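Local coordinates for proximal thread matrix protein 1 (Mytilus galloprovincialis, PDB 4CN9), which probably binds collagen as a matrix protein of the mussel byssus, has two von Willebrand factor type A domains and binds zinc, one ion at a MIDAS motif, at residues D51-I56 with G95-Q100; T89-N94 with K120-I125; F80-V85 with K127-M132; E243-D248 with M439-R444. One frame throughout, in Å; residues are numbered along the deposited sequence.

Interactions 1, 2 and 3 lie on the same side of the chain's centre, in the first von Willebrand factor type A region, while interaction 4 lies in the small three-stranded antiparallel sheet, whose strands 243-247 and 439-447 come directly after helices 234-241 and 430-437. Interactions 1 and 2 have centres 9 Å apart and touch through S99 with T90 and D51 with T89; interactions 2 and 3, 12 Å apart, share helix 122-130. Along the chain the segments of interaction 1 alternate with those of 2 and of 3, interaction 2 is nested within 3, and interaction 4 comes after all. R444 of interaction 4 packs on V52 of interaction 1, tying strand 439-447 to the first domain near a zinc site.

Interaction 1: D51-I56 with G95-Q100; sequences DVQADI and GRNGSQ. With ZN (zinc ion), chain D.
The side-chain amides of Q53 and N97 meet with their planes 64° apart. The backbone CA and O of N97 lie over one face of the Q53 amide, with N97 CA 3.7 Å from Q53 CD. Q53 NE2 gives a bent hydrogen bond of 2.8 Å to N97 OD1, approaching 44° above that carbonyl's plane. A leucine in place of Q53 would probably leave N97 OD1 without this donor and let its loop, already poorly ordered, move more. Deeper in, S99 OG lies beside its own backbone N (chi1 -76°), where it accepts A54 N at 2.8 Å and also bonds T90 OG1. Parallel beta pairing then begins: Q100 N bonds A54 O at 3.0 Å, and I56 N bonds Q100 O at 2.9 Å. The D55 carboxylate runs alongside the Q100 side chain and forms a salt bridge with K165. At the other end, D51 grips zinc with both oxygens, OD1 at 2.2 Å and OD2 at 2.1 Å; E49, H446 and two waters complete the site. Strand 54-61 thus enters the central sheet between strands 100-106 and 166-173, with I56 packed on I168 and I170.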
# COMPACT_ATOMS: atom_id res chain seq x y z
N ASP A 51 1.18 -20.47 2.05
CA ASP A 51 1.08 -21.35 3.22
C ASP A 51 0.69 -20.56 4.48
O ASP A 51 0.56 -21.11 5.57
CB ASP A 51 2.41 -22.10 3.46
CG ASP A 51 2.86 -22.94 2.27
OD1 ASP A 51 2.04 -23.30 1.39
OD2 ASP A 51 4.06 -23.25 2.19
N VAL A 52 0.50 -19.25 4.31
CA VAL A 52 0.22 -18.36 5.43
C VAL A 52 -1.15 -18.63 6.04
O VAL A 52 -2.09 -18.89 5.31
CB VAL A 52 0.31 -16.88 4.98
CG1 VAL A 52 -0.03 -15.93 6.13
CG2 VAL A 52 1.71 -16.57 4.45
N GLN A 53 -1.25 -18.57 7.36
CA GLN A 53 -2.53 -18.74 8.04
C GLN A 53 -3.31 -17.44 8.01
O GLN A 53 -2.85 -16.41 8.50
CB GLN A 53 -2.33 -19.20 9.49
CG GLN A 53 -1.86 -20.64 9.58
CD GLN A 53 -1.56 -21.06 11.01
OE1 GLN A 53 -2.09 -20.49 11.96
NE2 GLN A 53 -0.70 -22.06 11.15
N ALA A 54 -4.51 -17.48 7.45
CA ALA A 54 -5.24 -16.26 7.13
C ALA A 54 -6.75 -16.45 7.23
O ALA A 54 -7.26 -17.57 7.07
CB ALA A 54 -4.88 -15.81 5.71
N ASP A 55 -7.43 -15.34 7.52
CA ASP A 55 -8.87 -15.23 7.33
C ASP A 55 -9.07 -14.34 6.09
O ASP A 55 -8.65 -13.18 6.07
CB ASP A 55 -9.55 -14.64 8.58
CG ASP A 55 -9.60 -15.62 9.76
OD1 ASP A 55 -9.70 -16.85 9.54
OD2 ASP A 55 -9.55 -15.15 10.93
N ILE A 56 -9.63 -14.92 5.03
CA ILE A 56 -9.76 -14.24 3.75
C ILE A 56 -11.23 -13.95 3.44
O ILE A 56 -12.07 -14.85 3.48
CB ILE A 56 -9.15 -15.08 2.61
CG1 ILE A 56 -7.68 -15.41 2.91
CG2 ILE A 56 -9.27 -14.35 1.31
CD1 ILE A 56 -7.26 -16.79 2.44
N GLY A 95 -7.48 -27.31 13.14
CA GLY A 95 -8.11 -26.38 14.04
C GLY A 95 -7.49 -25.00 14.10
O GLY A 95 -8.02 -24.04 13.52
N ARG A 96 -6.37 -24.89 14.81
CA ARG A 96 -5.76 -23.60 15.10
C ARG A 96 -4.68 -23.26 14.08
O ARG A 96 -4.19 -22.13 14.05
CB ARG A 96 -5.16 -23.62 16.51
CG ARG A 96 -6.15 -24.02 17.60
CD ARG A 96 -5.45 -24.47 18.87
NE ARG A 96 -6.39 -24.97 19.87
CZ ARG A 96 -6.04 -25.45 21.06
NH1 ARG A 96 -4.75 -25.50 21.40
NH2 ARG A 96 -6.96 -25.88 21.90
N ASN A 97 -4.31 -24.24 13.25
CA ASN A 97 -3.40 -24.02 12.14
C ASN A 97 -4.15 -23.79 10.83
O ASN A 97 -3.55 -23.79 9.75
CB ASN A 97 -2.45 -25.21 11.97
CG ASN A 97 -1.16 -25.07 12.80
OD1 ASN A 97 -0.76 -23.97 13.18
ND2 ASN A 97 -0.51 -26.20 13.05
N GLY A 98 -5.46 -23.57 10.92
CA GLY A 98 -6.31 -23.51 9.74
C GLY A 98 -6.55 -22.10 9.23
O GLY A 98 -6.53 -21.14 10.00
N SER A 99 -6.77 -21.98 7.93
CA SER A 99 -7.23 -20.73 7.33
C SER A 99 -8.73 -20.81 7.02
O SER A 99 -9.29 -21.89 6.83
CB SER A 99 -6.46 -20.42 6.06
OG SER A 99 -5.15 -19.94 6.34
N GLN A 100 -9.37 -19.65 6.98
CA GLN A 100 -10.79 -19.57 6.67
C GLN A 100 -11.09 -18.62 5.53
O GLN A 100 -10.33 -17.69 5.25
CB GLN A 100 -11.59 -19.14 7.90
CG GLN A 100 -11.66 -20.19 8.99
CD GLN A 100 -12.21 -19.60 10.27
OE1 GLN A 100 -11.81 -18.50 10.68
NE2 GLN A 100 -13.13 -20.30 10.88
ZN ZN D . 3.72 -24.15 0.34
O HOH W 1 5.23 -25.51 0.87
O HOH W 2 3.25 -25.94 1.29

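Interaction 2: T89-N94 with K120-I125; sequences TTVGVN and KTKEDI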
# COMPACT_ATOMS: atom_id res chain seq x y z
N THR A 89 -2.97 -23.29 1.09
CA THR A 89 -2.75 -24.67 1.50
C THR A 89 -3.38 -25.00 2.86
O THR A 89 -3.81 -26.13 3.07
CB THR A 89 -1.25 -25.01 1.52
OG1 THR A 89 -0.58 -24.23 2.51
CG2 THR A 89 -0.63 -24.73 0.16
N THR A 90 -3.45 -24.03 3.77
CA THR A 90 -3.97 -24.28 5.12
C THR A 90 -5.50 -24.14 5.26
O THR A 90 -6.06 -24.33 6.35
CB THR A 90 -3.28 -23.38 6.18
OG1 THR A 90 -3.60 -22.00 5.95
CG2 THR A 90 -1.76 -23.55 6.13
N VAL A 91 -6.18 -23.83 4.17
CA VAL A 91 -7.65 -23.85 4.16
C VAL A 91 -8.09 -25.31 4.23
O VAL A 91 -7.67 -26.13 3.41
CB VAL A 91 -8.23 -23.19 2.87
CG1 VAL A 91 -9.76 -23.28 2.85
CG2 VAL A 91 -7.80 -21.76 2.78
N GLY A 92 -8.92 -25.64 5.22
CA GLY A 92 -9.36 -27.01 5.42
C GLY A 92 -8.47 -27.77 6.39
O GLY A 92 -8.67 -28.95 6.67
N VAL A 93 -7.45 -27.09 6.90
CA VAL A 93 -6.60 -27.69 7.90
C VAL A 93 -7.27 -27.64 9.26
O VAL A 93 -7.72 -26.58 9.70
CB VAL A 93 -5.23 -27.00 8.01
CG1 VAL A 93 -4.68 -27.12 9.44
CG2 VAL A 93 -4.26 -27.60 7.01
N ASN A 94 -7.35 -28.81 9.88
CA ASN A 94 -7.51 -28.95 11.32
C ASN A 94 -8.11 -27.73 12.04
O ASN A 94 -9.13 -27.19 11.62
CB ASN A 94 -6.15 -29.34 11.90
CG ASN A 94 -5.51 -30.50 11.15
OD1 ASN A 94 -5.95 -30.85 10.05
ND2 ASN A 94 -4.48 -31.10 11.73
N LYS A 120 -15.60 -25.96 6.37
CA LYS A 120 -14.39 -26.47 6.99
C LYS A 120 -13.46 -27.19 6.01
O LYS A 120 -12.36 -27.60 6.39
CB LYS A 120 -14.78 -27.40 8.14
CG LYS A 120 -15.59 -26.70 9.24
CD LYS A 120 -14.68 -26.21 10.36
CE LYS A 120 -15.47 -25.63 11.54
NZ LYS A 120 -15.90 -24.22 11.31
N THR A 121 -13.88 -27.36 4.76
CA THR A 121 -13.00 -27.89 3.73
C THR A 121 -13.05 -27.04 2.46
O THR A 121 -14.04 -26.35 2.21
CB THR A 121 -13.38 -29.33 3.32
OG1 THR A 121 -14.62 -29.32 2.62
CG2 THR A 121 -13.50 -30.22 4.54
N LYS A 122 -12.00 -27.11 1.66
CA LYS A 122 -11.96 -26.44 0.36
C LYS A 122 -13.16 -26.79 -0.52
O LYS A 122 -13.73 -25.92 -1.17
CB LYS A 122 -10.66 -26.79 -0.38
CG LYS A 122 -9.42 -26.08 0.16
CD LYS A 122 -8.21 -26.39 -0.73
CE LYS A 122 -6.97 -25.59 -0.34
NZ LYS A 122 -6.38 -26.04 0.94
N GLU A 123 -13.55 -28.07 -0.54
CA GLU A 123 -14.67 -28.52 -1.37
C GLU A 123 -15.97 -27.84 -0.95
O GLU A 123 -16.70 -27.33 -1.79
CB GLU A 123 -14.85 -30.04 -1.26
CG GLU A 123 -16.03 -30.57 -2.05
CD GLU A 123 -16.33 -32.03 -1.77
OE1 GLU A 123 -16.73 -32.35 -0.63
OE2 GLU A 123 -16.17 -32.86 -2.69
N ASP A 124 -16.25 -27.86 0.34
CA ASP A 124 -17.44 -27.20 0.88
C ASP A 124 -17.46 -25.69 0.59
O ASP A 124 -18.51 -25.14 0.26
CB ASP A 124 -17.54 -27.46 2.37
CG ASP A 124 -18.03 -28.87 2.69
OD1 ASP A 124 -18.52 -29.54 1.77
OD2 ASP A 124 -17.92 -29.29 3.86
N ILE A 125 -16.31 -25.04 0.73
CA ILE A 125 -16.21 -23.61 0.42
C ILE A 125 -16.51 -23.38 -1.06
O ILE A 125 -17.26 -22.47 -1.41
CB ILE A 125 -14.83 -23.04 0.79
CG1 ILE A 125 -14.64 -23.05 2.32
CG2 ILE A 125 -14.66 -21.63 0.24
CD1 ILE A 125 -13.19 -22.92 2.75
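V91 and G92, the central residues of a type II beta turn from T90 to V93, abut the N-terminus of helix 122-130 in the first von Willebrand factor type A domain. Among polar contacts, the leading one is the hydrogen bond from K122 NZ to V91 O, 2.8 Å long, in the carbonyl plane and on a lone pair. The lysine chain runs extended as far as CE and bends only at its last torsion (chi4 71°), which turns the ammonium back to the loop. The same NZ also bonds F88 O, so it bridges two carbonyls of the segment leaving helix 73-85. Apolar contact comes from V91, whose CG1 stands opposite its backbone N (chi1 178°) and presses tightly on I125 CD1; K122 CG lies 3.9 Å from that same CG1. Backbone packing is closest at G92, where CA makes a CH...O contact of 3.2 Å with K120 O. The backbone angles of G92, at the third position of the turn, themselves call for glycine. T121 is the N-cap: its OG1 accepts D124 N at 3.2 Å.

Interaction 3: F80-V85 with K127-M132; sequences FVKELV and KGIQDM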
# COMPACT_ATOMS: atom_id res chain seq x y z
N PHE A 80 -12.87 -17.94 -10.59
CA PHE A 80 -11.69 -17.25 -10.11
C PHE A 80 -11.58 -17.38 -8.59
O PHE A 80 -10.49 -17.63 -8.07
CB PHE A 80 -11.73 -15.78 -10.54
CG PHE A 80 -10.56 -14.98 -10.06
CD1 PHE A 80 -9.33 -15.10 -10.67
CD2 PHE A 80 -10.69 -14.12 -8.98
CE1 PHE A 80 -8.25 -14.37 -10.23
CE2 PHE A 80 -9.61 -13.39 -8.53
CZ PHE A 80 -8.39 -13.52 -9.16
N VAL A 81 -12.70 -17.24 -7.88
CA VAL A 81 -12.67 -17.28 -6.42
C VAL A 81 -12.38 -18.71 -5.95
O VAL A 81 -11.67 -18.91 -4.97
CB VAL A 81 -13.99 -16.76 -5.82
CG1 VAL A 81 -13.98 -16.88 -4.30
CG2 VAL A 81 -14.21 -15.30 -6.24
N LYS A 82 -12.92 -19.69 -6.66
CA LYS A 82 -12.59 -21.08 -6.39
C LYS A 82 -11.10 -21.34 -6.51
O LYS A 82 -10.52 -22.08 -5.71
CB LYS A 82 -13.34 -22.00 -7.35
CG LYS A 82 -14.80 -22.08 -7.09
CD LYS A 82 -15.47 -23.06 -8.06
CE LYS A 82 -16.97 -23.01 -7.91
NZ LYS A 82 -17.67 -23.75 -8.99
N GLU A 83 -10.47 -20.75 -7.51
CA GLU A 83 -9.04 -20.91 -7.72
C GLU A 83 -8.24 -20.29 -6.57
O GLU A 83 -7.21 -20.84 -6.16
CB GLU A 83 -8.65 -20.33 -9.07
CG GLU A 83 -9.21 -21.16 -10.23
CD GLU A 83 -9.20 -20.42 -11.55
OE1 GLU A 83 -8.54 -19.38 -11.65
OE2 GLU A 83 -9.86 -20.90 -12.49
N LEU A 84 -8.71 -19.17 -6.05
CA LEU A 84 -8.12 -18.56 -4.86
C LEU A 84 -8.15 -19.51 -3.68
O LEU A 84 -7.14 -19.71 -3.00
CB LEU A 84 -8.88 -17.28 -4.47
CG LEU A 84 -8.81 -16.16 -5.50
CD1 LEU A 84 -9.73 -15.00 -5.11
CD2 LEU A 84 -7.37 -15.68 -5.65
N VAL A 85 -9.32 -20.07 -3.41
CA VAL A 85 -9.48 -21.03 -2.33
C VAL A 85 -8.44 -22.15 -2.42
O VAL A 85 -7.80 -22.52 -1.43
CB VAL A 85 -10.87 -21.64 -2.33
CG1 VAL A 85 -10.94 -22.82 -1.36
CG2 VAL A 85 -11.92 -20.58 -1.98
N LYS A 127 -18.29 -25.19 -3.10
CA LYS A 127 -19.72 -25.40 -3.29
C LYS A 127 -20.51 -24.17 -2.82
O LYS A 127 -21.46 -23.73 -3.48
CB LYS A 127 -20.16 -26.64 -2.51
CG LYS A 127 -21.65 -26.90 -2.46
CD LYS A 127 -22.19 -27.47 -3.76
CE LYS A 127 -23.64 -27.92 -3.60
NZ LYS A 127 -24.34 -28.04 -4.92
N GLY A 128 -20.11 -23.61 -1.68
CA GLY A 128 -20.70 -22.37 -1.22
C GLY A 128 -20.61 -21.27 -2.27
O GLY A 128 -21.57 -20.57 -2.53
N ILE A 129 -19.43 -21.13 -2.88
CA ILE A 129 -19.23 -20.12 -3.92
C ILE A 129 -20.14 -20.40 -5.12
O ILE A 129 -20.81 -19.49 -5.65
CB ILE A 129 -17.76 -20.11 -4.37
CG1 ILE A 129 -16.87 -19.55 -3.25
CG2 ILE A 129 -17.59 -19.31 -5.65
CD1 ILE A 129 -15.42 -19.91 -3.40
N GLN A 130 -20.19 -21.66 -5.54
CA GLN A 130 -21.02 -22.04 -6.68
C GLN A 130 -22.51 -21.74 -6.42
O GLN A 130 -23.25 -21.33 -7.33
CB GLN A 130 -20.83 -23.53 -7.00
CG GLN A 130 -21.56 -23.95 -8.27
CD GLN A 130 -21.20 -23.08 -9.46
OE1 GLN A 130 -20.03 -22.74 -9.66
NE2 GLN A 130 -22.20 -22.69 -10.24
N ASP A 131 -22.94 -21.93 -5.18
CA ASP A 131 -24.34 -21.79 -4.81
C ASP A 131 -24.77 -20.34 -4.59
O ASP A 131 -25.94 -20.09 -4.35
CB ASP A 131 -24.64 -22.57 -3.54
CG ASP A 131 -24.70 -24.07 -3.78
OD1 ASP A 131 -24.81 -24.49 -4.95
OD2 ASP A 131 -24.62 -24.82 -2.79
N MET A 132 -23.83 -19.40 -4.65
CA MET A 132 -24.18 -17.99 -4.47
C MET A 132 -25.14 -17.53 -5.53
O MET A 132 -24.97 -17.85 -6.71
CB MET A 132 -22.95 -17.10 -4.57
CG MET A 132 -21.95 -17.20 -3.46
SD MET A 132 -20.45 -16.32 -3.98
CE MET A 132 -21.10 -14.66 -4.10
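Two helices of the first von Willebrand factor type A domain, an alpha/beta fold with a central sheet, pack together here through V81, K82 and V85 on one and I129 and Q130 on the other. Helix 73-85 belongs to the beta-alpha-beta crossover between the parallel neighbours 54-61 and 100-106, and helix 122-130 follows the outermost strand 110-112. The nearest backbones, at K82 and I129, keep their CA atoms 7.1 Å apart.

I129 makes the apolar contact. Its CD1 presses on V81 CG1 at 3.5 Å, tighter than usual for two methyls, and also meets V85 CG2 tip to tip at 3.8 Å. V81 and V85 sit one turn apart on the same side of their helix, so the isoleucine's end is received by both, and the two valines also touch F101 of strand 100-106. The side chains of I129 and K82 slide past each other in opposite directions, with I129 CG2 4.2 Å from K82 CG.

Outside this apolar core, which is buried, a polar link joins the helices. The K82 chain is extended beyond CG and crosses over to Q130, while Q130 turns at chi2 (53°) to present its amide. The other end of that amide, NE2, bonds Q75 OE1, so both of its ends are held by helix 73-85 and its rotation is fixed. K78 of that helix adds bonds to the Q130 and M132 carbonyls. The link itself is a hydrogen bond from K82 NZ to Q130 OE1, 2.7 Å long, with the nitrogen 17° off the carbonyl plane.

Interaction 4: E243-D248 with M439-R444; sequences EVCVVD and MSCKPR
V244 and K442 exchange two backbone hydrogen bonds, V244 N to K442 O and K442 N to V244 O, each 2.8 Å, making one of the two hydrogen-bonded pairs of an antiparallel beta ladder. V246 and S440 form the other, in which S440 N reaches V246 O at 2.8 Å almost in line with the C=O bond. The strands, 243-247 and 439-443, run 161° apart and form two of the three in a small sheet joining the residues after the last helix of each von Willebrand factor type A domain.

C245 and C441 face each other as a non-hydrogen-bonded pair, their CA atoms only 4.0 Å apart, and a disulfide ties them. With C249-C438 it makes two covalent links between the segment after the first domain's last helix and the one after the second's. On the same face lies E243, whose CG is anti to its backbone N (chi1 -172°) and whose chain then bends (chi2 77°), laying the carboxylate alongside P443. OE1 sits 3.1 Å from P443 CA, and OE2 lies 3.4 Å from C441 CB, beside the disulfide. With an alanine here in place of E243, a gap would probably open along P443 and the C441 CB would lose its OE2 neighbour.

The opposite face carries V244, V246, S440 and K442, and the K442 ammonium bonds E360 O. R444, just beyond the paired strand, bends at chi3 and packs on V52 of the first domain near a zinc site. Across the ladder, its CD rests 4.0 Å from V244 CG2.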
# COMPACT_ATOMS: atom_id res chain seq x y z
N GLU A 243 2.05 -11.60 0.75
CA GLU A 243 3.02 -10.60 1.17
C GLU A 243 2.79 -10.28 2.64
O GLU A 243 1.72 -9.81 3.02
CB GLU A 243 2.87 -9.34 0.32
CG GLU A 243 3.94 -8.29 0.52
CD GLU A 243 5.25 -8.63 -0.19
OE1 GLU A 243 5.30 -9.64 -0.92
OE2 GLU A 243 6.23 -7.88 -0.01
N VAL A 244 3.76 -10.56 3.49
CA VAL A 244 3.59 -10.26 4.91
C VAL A 244 4.38 -9.01 5.26
O VAL A 244 5.60 -8.96 5.11
CB VAL A 244 4.00 -11.43 5.81
CG1 VAL A 244 3.81 -11.05 7.27
CG2 VAL A 244 3.18 -12.67 5.47
N CYS A 245 3.67 -8.00 5.73
CA CYS A 245 4.27 -6.71 6.04
C CYS A 245 4.13 -6.47 7.54
O CYS A 245 3.03 -6.51 8.05
CB CYS A 245 3.57 -5.59 5.26
SG CYS A 245 3.98 -5.49 3.47
N VAL A 246 5.25 -6.26 8.24
CA VAL A 246 5.23 -5.94 9.69
C VAL A 246 6.04 -4.69 9.99
O VAL A 246 6.87 -4.27 9.18
CB VAL A 246 5.82 -7.08 10.55
CG1 VAL A 246 5.13 -8.40 10.26
CG2 VAL A 246 7.33 -7.19 10.32
N VAL A 247 5.81 -4.09 11.16
CA VAL A 247 6.65 -2.98 11.60
C VAL A 247 7.88 -3.54 12.32
O VAL A 247 7.77 -4.15 13.38
CB VAL A 247 5.90 -2.03 12.55
CG1 VAL A 247 6.86 -0.98 13.12
CG2 VAL A 247 4.75 -1.36 11.83
N ASP A 248 9.06 -3.33 11.74
CA ASP A 248 10.30 -3.87 12.33
C ASP A 248 11.49 -2.93 12.15
O ASP A 248 12.16 -2.95 11.11
CB ASP A 248 10.62 -5.23 11.72
CG ASP A 248 11.83 -5.91 12.38
OD1 ASP A 248 12.32 -5.41 13.41
OD2 ASP A 248 12.28 -6.95 11.86
N MET A 439 8.60 -0.21 8.16
CA MET A 439 7.80 -1.30 7.61
C MET A 439 8.68 -2.23 6.79
O MET A 439 9.54 -1.78 6.03
CB MET A 439 6.65 -0.77 6.75
CG MET A 439 5.57 -1.81 6.45
SD MET A 439 4.23 -1.09 5.47
CE MET A 439 5.19 -0.63 4.03
N SER A 440 8.46 -3.52 6.97
CA SER A 440 9.28 -4.56 6.35
C SER A 440 8.34 -5.59 5.73
O SER A 440 7.58 -6.26 6.44
CB SER A 440 10.18 -5.21 7.40
OG SER A 440 10.96 -6.23 6.81
N CYS A 441 8.39 -5.70 4.40
CA CYS A 441 7.49 -6.56 3.66
C CYS A 441 8.23 -7.74 3.05
O CYS A 441 9.23 -7.57 2.35
CB CYS A 441 6.82 -5.77 2.54
SG CYS A 441 5.75 -4.46 3.11
N LYS A 442 7.72 -8.95 3.31
CA LYS A 442 8.36 -10.17 2.83
C LYS A 442 7.37 -10.99 1.99
O LYS A 442 6.28 -11.32 2.46
CB LYS A 442 8.85 -10.99 4.03
CG LYS A 442 10.16 -10.48 4.63
CD LYS A 442 11.36 -10.92 3.79
CE LYS A 442 12.54 -9.96 3.88
NZ LYS A 442 13.62 -10.30 2.89
N PRO A 443 7.74 -11.32 0.74
CA PRO A 443 6.91 -12.19 -0.11
C PRO A 443 7.04 -13.66 0.28
O PRO A 443 8.15 -14.14 0.42
CB PRO A 443 7.48 -11.95 -1.51
CG PRO A 443 8.89 -11.59 -1.28
CD PRO A 443 8.93 -10.83 0.02
N ARG A 444 5.92 -14.36 0.45
CA ARG A 444 5.95 -15.74 0.94
C ARG A 444 5.29 -16.75 -0.01
O ARG A 444 5.26 -17.94 0.29
CB ARG A 444 5.29 -15.81 2.32
CG ARG A 444 6.13 -15.19 3.44
CD ARG A 444 5.76 -15.72 4.83
NE ARG A 444 5.55 -17.18 4.87
CZ ARG A 444 5.53 -17.91 5.98
NH1 ARG A 444 5.74 -17.36 7.17
NH2 ARG A 444 5.32 -19.22 5.90